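Local coordinates for putative fumarylacetoacetate hydrolase family protein (Yersinia pestis, PDB 3S52), which is of undetermined function but belongs to the fumarylacetoacetate hydrolase family and forms an assembly of two subunits, at residues Phe17-Asn28 against Phe182-Gly193; Gly143-Ser151 against Gly162-Ile171. One frame throughout, in Å; residues are numbered along the deposited sequence.

Contact 1 of 2, residues Phe17-Asn28 against Phe182-Gly193. With SO4 (sulfate ion), chain E.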
ATOM      1  N   PHE A  17      19.601  -0.973   4.376  1.00 20.60           N
ATOM      2  CA  PHE A  17      18.443  -0.081   4.405  1.00 14.19           C
ATOM      3  C   PHE A  17      17.245  -0.852   4.928  1.00 14.68           C
ATOM      4  O   PHE A  17      17.116  -2.036   4.655  1.00 16.21           O
ATOM      5  CB  PHE A  17      18.061   0.420   3.003  1.00 10.79           C
ATOM      6  CG  PHE A  17      19.134   1.213   2.299  1.00 17.28           C
ATOM      7  CD1 PHE A  17      19.369   2.535   2.628  1.00 19.52           C
ATOM      8  CD2 PHE A  17      19.870   0.642   1.281  1.00 20.30           C
ATOM      9  CE1 PHE A  17      20.335   3.264   1.958  1.00 23.70           C
ATOM     10  CE2 PHE A  17      20.841   1.359   0.613  1.00 22.36           C
ATOM     11  CZ  PHE A  17      21.071   2.675   0.950  1.00 18.83           C
ATOM     12  N   PRO A  18      16.332  -0.170   5.634  1.00 16.92           N
ATOM     13  CA  PRO A  18      15.043  -0.765   6.023  1.00 13.04           C
ATOM     14  C   PRO A  18      14.155  -1.132   4.819  1.00 11.07           C
ATOM     15  O   PRO A  18      14.290  -0.595   3.723  1.00 18.45           O
ATOM     16  CB  PRO A  18      14.367   0.363   6.818  1.00 17.21           C
ATOM     17  CG  PRO A  18      15.466   1.286   7.209  1.00 16.24           C
ATOM     18  CD  PRO A  18      16.456   1.224   6.095  1.00 19.22           C
ATOM     19  N   VAL A  19      13.234  -2.053   5.033  1.00 13.56           N
ATOM     20  CA  VAL A  19      12.272  -2.409   4.012  1.00 11.69           C
ATOM     21  C   VAL A  19      10.911  -1.948   4.511  1.00 17.90           C
ATOM     22  O   VAL A  19      10.532  -2.264   5.638  1.00 15.78           O
ATOM     23  CB  VAL A  19      12.260  -3.922   3.815  1.00 18.12           C
ATOM     24  CG1 VAL A  19      11.131  -4.347   2.850  1.00 15.24           C
ATOM     25  CG2 VAL A  19      13.639  -4.382   3.326  1.00 11.10           C
ATOM     26  N   ASN A  20      10.204  -1.152   3.714  1.00 10.70           N
ATOM     27  CA  ASN A  20       8.841  -0.762   4.088  1.00 11.85           C
ATOM     28  C   ASN A  20       7.837  -0.903   2.965  1.00 12.59           C
ATOM     29  O   ASN A  20       6.924  -1.731   3.035  1.00 16.41           O
ATOM     30  CB  ASN A  20       8.801   0.669   4.647  1.00 17.36           C
ATOM     31  CG  ASN A  20       9.387   0.760   6.036  1.00 29.09           C
ATOM     32  OD1 ASN A  20      10.547   1.168   6.219  1.00 23.64           O
ATOM     33  ND2 ASN A  20       8.595   0.364   7.032  1.00 24.48           N
ATOM     34  N   LYS A  21       7.989  -0.079   1.932  1.00 12.20           N
ATOM     35  CA  LYS A  21       7.003  -0.062   0.851  1.00 10.46           C
ATOM     36  C   LYS A  21       7.631   0.150  -0.519  1.00 10.65           C
ATOM     37  O   LYS A  21       8.816   0.489  -0.643  1.00  9.61           O
ATOM     38  CB  LYS A  21       5.920   1.007   1.095  1.00 13.41           C
ATOM     39  CG  LYS A  21       6.444   2.467   1.070  1.00 14.40           C
ATOM     40  CD  LYS A  21       5.303   3.479   1.287  1.00 16.96           C
ATOM     41  CE  LYS A  21       5.838   4.916   1.481  1.00 15.59           C
ATOM     42  NZ  LYS A  21       6.736   5.046   2.682  1.00 15.38           N
ATOM     43  N   VAL A  22       6.800  -0.042  -1.536  1.00  8.94           N
ATOM     44  CA  VAL A  22       7.151   0.168  -2.933  1.00  7.48           C
ATOM     45  C   VAL A  22       6.080   1.097  -3.520  1.00 12.20           C
ATOM     46  O   VAL A  22       4.901   0.765  -3.476  1.00 16.16           O
ATOM     47  CB  VAL A  22       7.132  -1.175  -3.685  1.00 12.57           C
ATOM     48  CG1 VAL A  22       7.613  -1.009  -5.123  1.00  6.53           C
ATOM     49  CG2 VAL A  22       7.972  -2.188  -2.949  1.00 13.05           C
ATOM     50  N   VAL A  23       6.480   2.269  -4.012  1.00 10.83           N
ATOM     51  CA  VAL A  23       5.547   3.220  -4.622  1.00  7.73           C
ATOM     52  C   VAL A  23       5.716   3.097  -6.122  1.00 11.56           C
ATOM     53  O   VAL A  23       6.830   3.078  -6.628  1.00 14.13           O
ATOM     54  CB  VAL A  23       5.771   4.669  -4.125  1.00 12.33           C
ATOM     55  CG1 VAL A  23       4.667   5.627  -4.653  1.00  8.45           C
ATOM     56  CG2 VAL A  23       5.801   4.701  -2.617  1.00  7.40           C
ATOM     57  N   CYS A  24       4.603   2.969  -6.826  1.00  7.18           N
ATOM     58  CA  CYS A  24       4.615   2.523  -8.211  1.00  5.97           C
ATOM     59  C   CYS A  24       3.820   3.463  -9.060  1.00 12.78           C
ATOM     60  O   CYS A  24       2.909   4.120  -8.563  1.00 13.64           O
ATOM     61  CB  CYS A  24       3.972   1.134  -8.322  1.00 15.02           C
ATOM     62  SG  CYS A  24       4.673  -0.109  -7.214  1.00 18.85           S
ATOM     63  N   VAL A  25       4.145   3.515 -10.351  1.00 14.94           N
ATOM     64  CA  VAL A  25       3.372   4.338 -11.271  1.00 15.50           C
ATOM     65  C   VAL A  25       2.716   3.486 -12.358  1.00 12.25           C
ATOM     66  O   VAL A  25       3.353   2.611 -12.935  1.00 16.75           O
ATOM     67  CB  VAL A  25       4.234   5.434 -11.919  1.00 15.04           C
ATOM     68  CG1 VAL A  25       5.353   4.815 -12.815  1.00 10.39           C
ATOM     69  CG2 VAL A  25       3.354   6.401 -12.709  1.00  8.23           C
ATOM     70  N   GLY A  26       1.439   3.733 -12.634  1.00  9.61           N
ATOM     71  CA  GLY A  26       0.779   3.055 -13.746  1.00 14.90           C
ATOM     72  C   GLY A  26       0.747   3.944 -14.976  1.00 20.96           C
ATOM     73  O   GLY A  26       0.921   5.161 -14.878  1.00 25.18           O
ATOM     74  N   SER A  27       0.533   3.346 -16.141  1.00 15.46           N
ATOM     75  CA  SER A  27       0.377   4.119 -17.362  1.00 13.80           C
ATOM     76  C   SER A  27       1.529   5.082 -17.581  1.00 15.15           C
ATOM     77  O   SER A  27       1.280   6.240 -17.884  1.00 13.44           O
ATOM     78  CB  SER A  27      -0.920   4.946 -17.322  1.00 13.95           C
ATOM     79  OG  SER A  27      -2.039   4.131 -17.025  1.00 25.42           O
ATOM     80  N   ASN A  28       2.770   4.634 -17.397  1.00  9.24           N
ATOM     81  CA  ASN A  28       3.924   5.512 -17.646  1.00  9.18           C
ATOM     82  C   ASN A  28       4.687   5.343 -18.989  1.00 11.54           C
ATOM     83  O   ASN A  28       5.702   5.986 -19.208  1.00 10.81           O
ATOM     84  CB  ASN A  28       4.865   5.534 -16.436  1.00 14.35           C
ATOM     85  CG  ASN A  28       5.652   6.835 -16.326  1.00 13.27           C
ATOM     86  OD1 ASN A  28       5.148   7.914 -16.640  1.00 16.38           O
ATOM     87  ND2 ASN A  28       6.892   6.737 -15.861  1.00  8.66           N
ATOM     88  N   PHE A 182       3.349  10.677  -0.305  1.00 15.10           N
ATOM     89  CA  PHE A 182       3.955   9.692   0.586  1.00  9.97           C
ATOM     90  C   PHE A 182       5.394  10.044   0.965  1.00 14.75           C
ATOM     91  O   PHE A 182       6.222  10.339   0.107  1.00 12.99           O
ATOM     92  CB  PHE A 182       3.895   8.310  -0.067  1.00  8.46           C
ATOM     93  CG  PHE A 182       2.620   8.074  -0.839  1.00 13.51           C
ATOM     94  CD1 PHE A 182       1.409   7.948  -0.175  1.00  9.83           C
ATOM     95  CD2 PHE A 182       2.631   7.990  -2.216  1.00 16.77           C
ATOM     96  CE1 PHE A 182       0.235   7.737  -0.874  1.00  9.54           C
ATOM     97  CE2 PHE A 182       1.454   7.777  -2.917  1.00 15.99           C
ATOM     98  CZ  PHE A 182       0.261   7.664  -2.241  1.00 12.08           C
ATOM     99  N   THR A 183       5.682  10.058   2.259  1.00 11.24           N
ATOM    100  CA  THR A 183       7.078  10.147   2.673  1.00 16.12           C
ATOM    101  C   THR A 183       7.770   8.888   2.158  1.00 16.39           C
ATOM    102  O   THR A 183       7.305   7.772   2.394  1.00 12.76           O
ATOM    103  CB  THR A 183       7.216  10.235   4.206  1.00 15.33           C
ATOM    104  OG1 THR A 183       6.811  11.538   4.643  1.00 19.24           O
ATOM    105  CG2 THR A 183       8.677   9.981   4.639  1.00 13.50           C
ATOM    106  N   LEU A 184       8.862   9.058   1.428  1.00 16.40           N
ATOM    107  CA  LEU A 184       9.625   7.914   0.953  1.00 13.29           C
ATOM    108  C   LEU A 184      10.832   7.726   1.860  1.00 15.78           C
ATOM    109  O   LEU A 184      11.764   8.526   1.830  1.00 19.50           O
ATOM    110  CB  LEU A 184      10.063   8.113  -0.498  1.00 17.62           C
ATOM    111  CG  LEU A 184       8.970   8.486  -1.502  1.00 18.24           C
ATOM    112  CD1 LEU A 184       9.533   8.535  -2.909  1.00 22.12           C
ATOM    113  CD2 LEU A 184       7.798   7.519  -1.424  1.00 18.10           C
ATOM    114  N   ARG A 185      10.804   6.684   2.683  1.00 13.02           N
ATOM    115  CA  ARG A 185      11.864   6.483   3.652  1.00 16.16           C
ATOM    116  C   ARG A 185      13.079   5.888   2.954  1.00 16.93           C
ATOM    117  O   ARG A 185      12.957   5.276   1.891  1.00 10.12           O
ATOM    118  CB  ARG A 185      11.386   5.574   4.782  1.00 17.28           C
ATOM    119  CG  ARG A 185      10.158   6.099   5.571  1.00 23.83           C
ATOM    120  CD  ARG A 185      10.127   5.515   6.996  1.00 24.37           C
ATOM    121  NE  ARG A 185       8.893   5.795   7.747  1.00 20.90           N
ATOM    122  CZ  ARG A 185       8.612   6.965   8.315  1.00 26.48           C
ATOM    123  NH1 ARG A 185       7.483   7.127   8.990  1.00 30.74           N
ATOM    124  NH2 ARG A 185       9.456   7.981   8.200  1.00 20.40           N
ATOM    125  N   ALA A 186      14.249   6.077   3.546  1.00 15.64           N
ATOM    126  CA  ALA A 186      15.424   5.344   3.104  1.00 22.35           C
ATOM    127  C   ALA A 186      15.036   3.875   3.082  1.00 16.92           C
ATOM    128  O   ALA A 186      14.428   3.380   4.029  1.00 14.12           O
ATOM    129  CB  ALA A 186      16.584   5.572   4.071  1.00 15.13           C
ATOM    130  N   GLY A 187      15.355   3.184   1.993  1.00 14.08           N
ATOM    131  CA  GLY A 187      14.998   1.784   1.867  1.00 11.62           C
ATOM    132  C   GLY A 187      13.698   1.574   1.110  1.00 15.95           C
ATOM    133  O   GLY A 187      13.358   0.445   0.774  1.00 13.72           O
ATOM    134  N   ASP A 188      12.949   2.645   0.845  1.00 15.54           N
ATOM    135  CA  ASP A 188      11.765   2.470   0.013  1.00 10.33           C
ATOM    136  C   ASP A 188      12.203   2.285  -1.428  1.00 12.90           C
ATOM    137  O   ASP A 188      13.298   2.687  -1.813  1.00  9.56           O
ATOM    138  CB  ASP A 188      10.763   3.618   0.140  1.00 10.33           C
ATOM    139  CG  ASP A 188       9.936   3.545   1.434  1.00 19.11           C
ATOM    140  OD1 ASP A 188       9.910   2.487   2.103  1.00 16.59           O
ATOM    141  OD2 ASP A 188       9.298   4.553   1.779  1.00 15.52           O
ATOM    142  N   ILE A 189      11.342   1.666  -2.222  1.00 13.58           N
ATOM    143  CA  ILE A 189      11.651   1.393  -3.609  1.00 11.50           C
ATOM    144  C   ILE A 189      10.603   2.094  -4.460  1.00 10.43           C
ATOM    145  O   ILE A 189       9.427   2.146  -4.088  1.00 14.47           O
ATOM    146  CB  ILE A 189      11.612  -0.142  -3.876  1.00 11.58           C
ATOM    147  CG1 ILE A 189      12.666  -0.874  -3.032  1.00 10.97           C
ATOM    148  CG2 ILE A 189      11.777  -0.450  -5.346  1.00  9.56           C
ATOM    149  CD1 ILE A 189      12.446  -2.393  -2.960  1.00 14.15           C
ATOM    150  N   VAL A 190      11.026   2.626  -5.603  1.00  7.69           N
ATOM    151  CA  VAL A 190      10.093   3.221  -6.545  1.00  8.31           C
ATOM    152  C   VAL A 190      10.127   2.427  -7.834  1.00 13.55           C
ATOM    153  O   VAL A 190      11.210   2.155  -8.371  1.00 14.17           O
ATOM    154  CB  VAL A 190      10.435   4.682  -6.836  1.00 13.83           C
ATOM    155  CG1 VAL A 190       9.645   5.181  -8.056  1.00 16.29           C
ATOM    156  CG2 VAL A 190      10.170   5.537  -5.601  1.00 13.49           C
ATOM    157  N   LEU A 191       8.946   2.023  -8.305  1.00 11.50           N
ATOM    158  CA  LEU A 191       8.812   1.349  -9.596  1.00 11.80           C
ATOM    159  C   LEU A 191       8.373   2.384 -10.608  1.00  8.84           C
ATOM    160  O   LEU A 191       7.476   3.183 -10.335  1.00 18.33           O
ATOM    161  CB  LEU A 191       7.789   0.210  -9.537  1.00 14.23           C
ATOM    162  CG  LEU A 191       8.174  -0.997  -8.678  1.00 20.62           C
ATOM    163  CD1 LEU A 191       7.229  -2.176  -8.958  1.00 19.87           C
ATOM    164  CD2 LEU A 191       9.611  -1.399  -8.932  1.00 13.33           C
ATOM    165  N   THR A 192       9.038   2.397 -11.754  1.00 10.26           N
ATOM    166  CA  THR A 192       8.883   3.482 -12.717  1.00 10.58           C
ATOM    167  C   THR A 192       7.947   3.177 -13.905  1.00  8.83           C
ATOM    168  O   THR A 192       7.825   3.989 -14.817  1.00 13.73           O
ATOM    169  CB  THR A 192      10.254   3.942 -13.230  1.00 16.82           C
ATOM    170  OG1 THR A 192      10.895   2.839 -13.881  1.00 14.06           O
ATOM    171  CG2 THR A 192      11.126   4.409 -12.072  1.00 13.36           C
ATOM    172  N   GLY A 193       7.327   2.005 -13.912  1.00 14.66           N
ATOM    173  CA  GLY A 193       6.322   1.682 -14.914  1.00 13.93           C
ATOM    174  C   GLY A 193       6.810   0.676 -15.937  1.00 17.98           C
ATOM    175  O   GLY A 193       8.010   0.424 -16.060  1.00 12.28           O
TER
HETATM  176  S   SO4 E 219      -0.862  -0.348 -15.319  1.00 38.44           S
HETATM  177  O1  SO4 E 219      -0.942  -1.590 -16.089  1.00 30.76           O
HETATM  178  O2  SO4 E 219      -0.344  -0.632 -13.993  1.00 29.47           O
HETATM  179  O3  SO4 E 219       0.029   0.613 -15.974  1.00 35.38           O
HETATM  180  O4  SO4 E 219      -2.223   0.205 -15.216  1.00 36.20           O
HETATM  181  O   HOH W   1      10.954  -0.947   0.921  1.00 13.43           O
HETATM  182  O   HOH W   2      11.989   1.862   4.144  1.00 16.54           O
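K21 and D188 carry the strongest polar link. K21 NZ forms a salt bridge to D188 OD2 at 2.8 Å, on its syn side but tilted from the carboxylate plane, and gives a second hydrogen bond, to T183 O. A long, flexible lysine suits this place: extended as far as CE, it bends only at chi4 (-61°), which brings NZ to both acceptors. From the opposite face R185 N reaches OD2, while K21 N binds OD1 at 3.2 Å from above the plane. Both oxygens of the buried D188 are thus held, probably favouring the ionised form.

Beyond D188, strands 21-26 and 189-191 run parallel, 19° apart, inside the mixed sheet of this fumarylacetoacetate hydrolase-family fold. The ladder runs I189 N to K21 O, V23 N to I189 O (3.0 Å) and L191 N to V23 O. N28 ND2 donates almost straight to T192 O (3.1 Å, 170°), and N28 OD1 is taken by T169 N.

Apolar side chains pack on both faces, where valine's branches can meet two neighbours. V22 CG1 lies 3.6 Å from L191 CG, with C24 SG against L191 CD1; on the other face V23 sets CG2 against L184 CD2 at 3.7 Å and CG1 near the F182 ring, and packs on M178 of helix 171-181. G187, lacking a side chain, brings CA to P18 O in a CA-H...O contact (3.1 Å).

Contact 2 of 2, residues Gly143-Ser151 against Gly162-Ile171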
ATOM      1  N   GLY A 143      25.105   4.537 -14.810  1.00 23.34           N
ATOM      2  CA  GLY A 143      24.981   5.393 -15.977  1.00 26.70           C
ATOM      3  C   GLY A 143      23.697   6.208 -15.946  1.00 26.51           C
ATOM      4  O   GLY A 143      23.121   6.443 -14.881  1.00 19.60           O
ATOM      5  N   ASP A 144      23.228   6.613 -17.122  1.00 22.68           N
ATOM      6  CA  ASP A 144      22.054   7.459 -17.209  1.00 17.65           C
ATOM      7  C   ASP A 144      20.825   6.588 -17.025  1.00 12.09           C
ATOM      8  O   ASP A 144      20.506   5.747 -17.865  1.00 15.18           O
ATOM      9  CB  ASP A 144      22.015   8.144 -18.575  1.00 24.89           C
ATOM     10  CG  ASP A 144      20.832   9.092 -18.729  1.00 31.22           C
ATOM     11  OD1 ASP A 144      19.933   9.098 -17.860  1.00 23.49           O
ATOM     12  OD2 ASP A 144      20.799   9.825 -19.743  1.00 34.67           O
ATOM     13  N   ALA A 145      20.131   6.810 -15.912  1.00 19.27           N
ATOM     14  CA  ALA A 145      18.954   6.035 -15.519  1.00 15.60           C
ATOM     15  C   ALA A 145      17.810   6.149 -16.521  1.00 13.67           C
ATOM     16  O   ALA A 145      17.075   5.191 -16.752  1.00 12.68           O
ATOM     17  CB  ALA A 145      18.490   6.445 -14.130  1.00 19.25           C
ATOM     18  N   GLN A 146      17.693   7.336 -17.107  1.00 13.18           N
ATOM     19  CA  GLN A 146      16.652   7.653 -18.073  1.00 15.87           C
ATOM     20  C   GLN A 146      16.965   7.115 -19.467  1.00 20.04           C
ATOM     21  O   GLN A 146      16.300   7.468 -20.436  1.00 22.98           O
ATOM     22  CB  GLN A 146      16.443   9.167 -18.129  1.00 19.55           C
ATOM     23  CG  GLN A 146      15.015   9.600 -18.415  1.00 22.46           C
ATOM     24  CD  GLN A 146      14.035   9.131 -17.362  1.00 13.80           C
ATOM     25  OE1 GLN A 146      14.064   9.586 -16.222  1.00 17.79           O
ATOM     26  NE2 GLN A 146      13.155   8.218 -17.743  1.00 10.66           N
ATOM     27  N   GLN A 147      17.978   6.262 -19.564  1.00 15.68           N
ATOM     28  CA  GLN A 147      18.358   5.676 -20.844  1.00 20.62           C
ATOM     29  C   GLN A 147      18.621   4.182 -20.710  1.00 21.04           C
ATOM     30  O   GLN A 147      19.191   3.554 -21.596  1.00 21.26           O
ATOM     31  CB  GLN A 147      19.584   6.382 -21.415  1.00 22.56           C
ATOM     32  CG  GLN A 147      19.257   7.672 -22.136  1.00 28.42           C
ATOM     33  CD  GLN A 147      20.220   7.967 -23.261  1.00 43.88           C
ATOM     34  OE1 GLN A 147      19.969   7.621 -24.414  1.00 51.53           O
ATOM     35  NE2 GLN A 147      21.332   8.608 -22.933  1.00 41.37           N
ATOM     36  N   ALA A 148      18.195   3.624 -19.586  1.00 17.15           N
ATOM     37  CA  ALA A 148      18.364   2.194 -19.312  1.00 17.52           C
ATOM     38  C   ALA A 148      17.460   1.258 -20.128  1.00 15.28           C
ATOM     39  O   ALA A 148      16.287   1.545 -20.349  1.00 17.25           O
ATOM     40  CB  ALA A 148      18.194   1.923 -17.824  1.00 14.44           C
ATOM     41  N   ASP A 149      18.026   0.130 -20.553  1.00 14.71           N
ATOM     42  CA  ASP A 149      17.316  -0.892 -21.298  1.00 18.19           C
ATOM     43  C   ASP A 149      16.758  -1.982 -20.379  1.00 17.63           C
ATOM     44  O   ASP A 149      17.412  -2.411 -19.438  1.00 22.51           O
ATOM     45  CB  ASP A 149      18.224  -1.505 -22.362  1.00 28.08           C
ATOM     46  CG  ASP A 149      18.539  -0.523 -23.483  1.00 38.53           C
ATOM     47  OD1 ASP A 149      17.655  -0.285 -24.355  1.00 28.91           O
ATOM     48  OD2 ASP A 149      19.676   0.006 -23.489  1.00 42.66           O
ATOM     49  N   LEU A 150      15.540  -2.418 -20.667  1.00 13.73           N
ATOM     50  CA  LEU A 150      14.894  -3.481 -19.914  1.00 15.13           C
ATOM     51  C   LEU A 150      14.408  -4.525 -20.903  1.00 17.31           C
ATOM     52  O   LEU A 150      13.782  -4.184 -21.899  1.00 15.73           O
ATOM     53  CB  LEU A 150      13.654  -2.933 -19.202  1.00 18.98           C
ATOM     54  CG  LEU A 150      13.764  -1.769 -18.234  1.00 19.87           C
ATOM     55  CD1 LEU A 150      12.411  -1.106 -18.061  1.00 18.66           C
ATOM     56  CD2 LEU A 150      14.294  -2.266 -16.911  1.00 23.48           C
ATOM     57  N   SER A 151      14.654  -5.796 -20.616  1.00 10.60           N
ATOM     58  CA  SER A 151      14.168  -6.843 -21.493  1.00 14.79           C
ATOM     59  C   SER A 151      13.732  -8.043 -20.679  1.00 12.13           C
ATOM     60  O   SER A 151      14.322  -8.366 -19.647  1.00 11.98           O
ATOM     61  CB  SER A 151      15.225  -7.238 -22.521  1.00 29.91           C
ATOM     62  OG  SER A 151      16.366  -7.761 -21.879  1.00 42.70           O
ATOM     63  N   GLY A 162      12.362  -2.654 -23.744  1.00 19.25           N
ATOM     64  CA  GLY A 162      12.074  -1.237 -23.748  1.00 19.13           C
ATOM     65  C   GLY A 162      13.213  -0.423 -23.178  1.00 20.38           C
ATOM     66  O   GLY A 162      14.263  -0.962 -22.842  1.00 17.02           O
ATOM     67  N   ASN A 163      13.011   0.883 -23.094  1.00 15.09           N
ATOM     68  CA  ASN A 163      14.044   1.754 -22.578  1.00 20.84           C
ATOM     69  C   ASN A 163      13.389   2.876 -21.804  1.00 17.22           C
ATOM     70  O   ASN A 163      12.364   3.412 -22.237  1.00 12.89           O
ATOM     71  CB  ASN A 163      14.909   2.288 -23.717  1.00 15.20           C
ATOM     72  CG  ASN A 163      16.129   3.039 -23.221  1.00 20.23           C
ATOM     73  OD1 ASN A 163      16.026   4.192 -22.799  1.00 15.06           O
ATOM     74  ND2 ASN A 163      17.297   2.390 -23.271  1.00 14.13           N
ATOM     75  N   THR A 164      13.965   3.223 -20.656  1.00 12.17           N
ATOM     76  CA  THR A 164      13.366   4.244 -19.790  1.00 15.06           C
ATOM     77  C   THR A 164      13.292   5.636 -20.423  1.00 18.57           C
ATOM     78  O   THR A 164      12.646   6.539 -19.876  1.00 13.09           O
ATOM     79  CB  THR A 164      14.075   4.333 -18.434  1.00 17.86           C
ATOM     80  OG1 THR A 164      15.446   4.716 -18.628  1.00 19.82           O
ATOM     81  CG2 THR A 164      14.018   2.981 -17.722  1.00 17.09           C
ATOM     82  N   ARG A 165      13.943   5.825 -21.568  1.00 17.39           N
ATOM     83  CA  ARG A 165      13.803   7.104 -22.264  1.00 15.26           C
ATOM     84  C   ARG A 165      12.354   7.328 -22.687  1.00 22.20           C
ATOM     85  O   ARG A 165      11.948   8.459 -22.980  1.00 17.98           O
ATOM     86  CB  ARG A 165      14.734   7.207 -23.476  1.00 17.15           C
ATOM     87  CG  ARG A 165      14.324   6.345 -24.669  1.00 18.55           C
ATOM     88  CD  ARG A 165      15.176   6.651 -25.913  1.00 23.60           C
ATOM     89  NE  ARG A 165      16.594   6.402 -25.670  1.00 28.40           N
ATOM     90  CZ  ARG A 165      17.174   5.206 -25.739  1.00 26.04           C
ATOM     91  NH1 ARG A 165      16.465   4.126 -26.047  1.00 22.93           N
ATOM     92  NH2 ARG A 165      18.469   5.089 -25.497  1.00 29.99           N
ATOM     93  N   ASP A 166      11.562   6.256 -22.705  1.00 13.99           N
ATOM     94  CA  ASP A 166      10.187   6.365 -23.167  1.00 11.85           C
ATOM     95  C   ASP A 166       9.209   6.671 -22.026  1.00 18.24           C
ATOM     96  O   ASP A 166       8.016   6.817 -22.254  1.00 21.47           O
ATOM     97  CB  ASP A 166       9.772   5.108 -23.947  1.00 18.42           C
ATOM     98  CG  ASP A 166      10.502   4.991 -25.291  1.00 27.49           C
ATOM     99  OD1 ASP A 166      10.870   6.039 -25.864  1.00 32.58           O
ATOM    100  OD2 ASP A 166      10.719   3.863 -25.775  1.00 37.16           O
HETATM  101  N   MSE A 167       9.715   6.790 -20.803  1.00 12.27           N
HETATM  102  CA  MSE A 167       8.850   7.181 -19.684  1.00 21.65           C
HETATM  103  C   MSE A 167       8.124   8.480 -20.000  1.00 20.75           C
HETATM  104  O   MSE A 167       8.736   9.428 -20.492  1.00 16.36           O
HETATM  105  CB  MSE A 167       9.650   7.348 -18.383  1.00 15.42           C
HETATM  106  CG  MSE A 167      10.062   6.018 -17.782  1.00 22.09           C
HETATM  107 SE   MSE A 167      11.126   6.167 -16.152  0.75 24.37          SE
HETATM  108  CE  MSE A 167      11.615   4.322 -15.986  1.00 29.08           C
ATOM    109  N   ILE A 168       6.824   8.515 -19.720  1.00 11.68           N
ATOM    110  CA  ILE A 168       6.022   9.725 -19.887  1.00 11.18           C
ATOM    111  C   ILE A 168       6.372  10.734 -18.800  1.00 11.72           C
ATOM    112  O   ILE A 168       6.604  11.896 -19.088  1.00 15.69           O
ATOM    113  CB  ILE A 168       4.503   9.413 -19.873  1.00 22.49           C
ATOM    114  CG1 ILE A 168       4.096   8.683 -21.165  1.00 18.36           C
ATOM    115  CG2 ILE A 168       3.696  10.691 -19.684  1.00 22.37           C
ATOM    116  CD1 ILE A 168       2.686   8.089 -21.117  1.00 19.21           C
ATOM    117  N   THR A 169       6.428  10.284 -17.552  1.00  7.10           N
ATOM    118  CA  THR A 169       6.955  11.126 -16.486  1.00 11.38           C
ATOM    119  C   THR A 169       8.316  10.559 -16.078  1.00 13.57           C
ATOM    120  O   THR A 169       8.389   9.437 -15.594  1.00 17.48           O
ATOM    121  CB  THR A 169       6.007  11.166 -15.260  1.00 21.46           C
ATOM    122  OG1 THR A 169       4.665  11.450 -15.687  1.00 19.11           O
ATOM    123  CG2 THR A 169       6.461  12.243 -14.249  1.00 21.66           C
ATOM    124  N   PRO A 170       9.402  11.320 -16.313  1.00 14.79           N
ATOM    125  CA  PRO A 170      10.769  10.873 -16.032  1.00 14.10           C
ATOM    126  C   PRO A 170      10.975  10.614 -14.543  1.00 10.04           C
ATOM    127  O   PRO A 170      10.192  11.104 -13.729  1.00 12.38           O
ATOM    128  CB  PRO A 170      11.620  12.064 -16.482  1.00 15.88           C
ATOM    129  CG  PRO A 170      10.772  12.770 -17.460  1.00 14.91           C
ATOM    130  CD  PRO A 170       9.399  12.678 -16.877  1.00 18.72           C
ATOM    131  N   ILE A 171      12.017   9.853 -14.207  1.00  7.84           N
ATOM    132  CA  ILE A 171      12.266   9.391 -12.838  1.00 12.55           C
ATOM    133  C   ILE A 171      12.243  10.474 -11.761  1.00  9.66           C
ATOM    134  O   ILE A 171      11.557  10.349 -10.744  1.00 11.50           O
ATOM    135  CB  ILE A 171      13.626   8.660 -12.753  1.00 14.26           C
ATOM    136  CG1 ILE A 171      13.578   7.341 -13.540  1.00 17.08           C
ATOM    137  CG2 ILE A 171      14.024   8.426 -11.310  1.00 13.51           C
ATOM    138  CD1 ILE A 171      14.959   6.760 -13.803  1.00 18.92           C
TER
HETATM  139  O   HOH W   3      17.668   9.106 -24.426  1.00 30.74           O
HETATM  140  O   HOH W   4      17.381   1.258 -26.578  1.00 25.12           O
HETATM  141  O   HOH W   5      15.833  -1.997 -24.785  1.00 29.18           O
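Q146 spans two backbone sites with one side-chain amide. Its NE2 donates to T164 O (2.8 Å) and its OE1 accepts from I171 N at 2.9 Å, a role that glutamine, donor and acceptor at once, fills well. The bend at chi2 (61°) turns the amide back toward the 162-171 segment, where M167, a selenomethionine, brings SE close to NE2. T164 O is gripped by two donors, Q146 NE2 and M167 N, from opposite faces of its carbonyl plane. The T164 hydroxyl donates to A145 O, at a modelled length too short to be trusted.

A second group of bonds centres on N163. Its ND2 donates to Q147 O from well above that carbonyl plane and, nearly straight (172°), to D149 OD1 at 2.9 Å, from above the carboxylate plane. Its OD1 takes R165 N, closing an Asx turn, and also lies over one face of the R165 guanidinium. R165 in turn offers NH2, in the guanidinium plane, to Q147 OE1 (3.1 Å).

The backbone bonds begin with the antiparallel ladder: L150 and G162 form a hydrogen-bonded pair, with G162 N to L150 O at 2.8 Å, and D149 faces N163 in a non-hydrogen-bonded pair. T164 N to A148 O continues the pairing past the strand end.

Apolar contact is slight, with A145 CB meeting I171 CD1 at 3.6 Å. The hairpin supplies two neighbouring strands of a four-stranded antiparallel sheet, 157-163 being outermost within this chain; L150 packs on strands 70-80, 96-107 and 206-211, and P170 stands at the N-cap position, right before helix 171-181.

The centres of the two contacts lie about 17 Å apart, and both segments of contact 2 fall in the chain between those of contact 1: 17-28, then 143-151 and 162-171, then 182-193. Contact 1 belongs to the mixed sheet, contact 2 to the hairpin of the separate four-stranded sheet. Helix 171-181 joins them, starting at the end of contact 2 and leading to F182, while V23 and V25 pack against it. The two contacts also meet directly at N28, whose backbone O probably accepts a hydrogen bond from I168 N. Side chains of both contacts touch strand 70-80, so this strand of the mixed sheet packs against both.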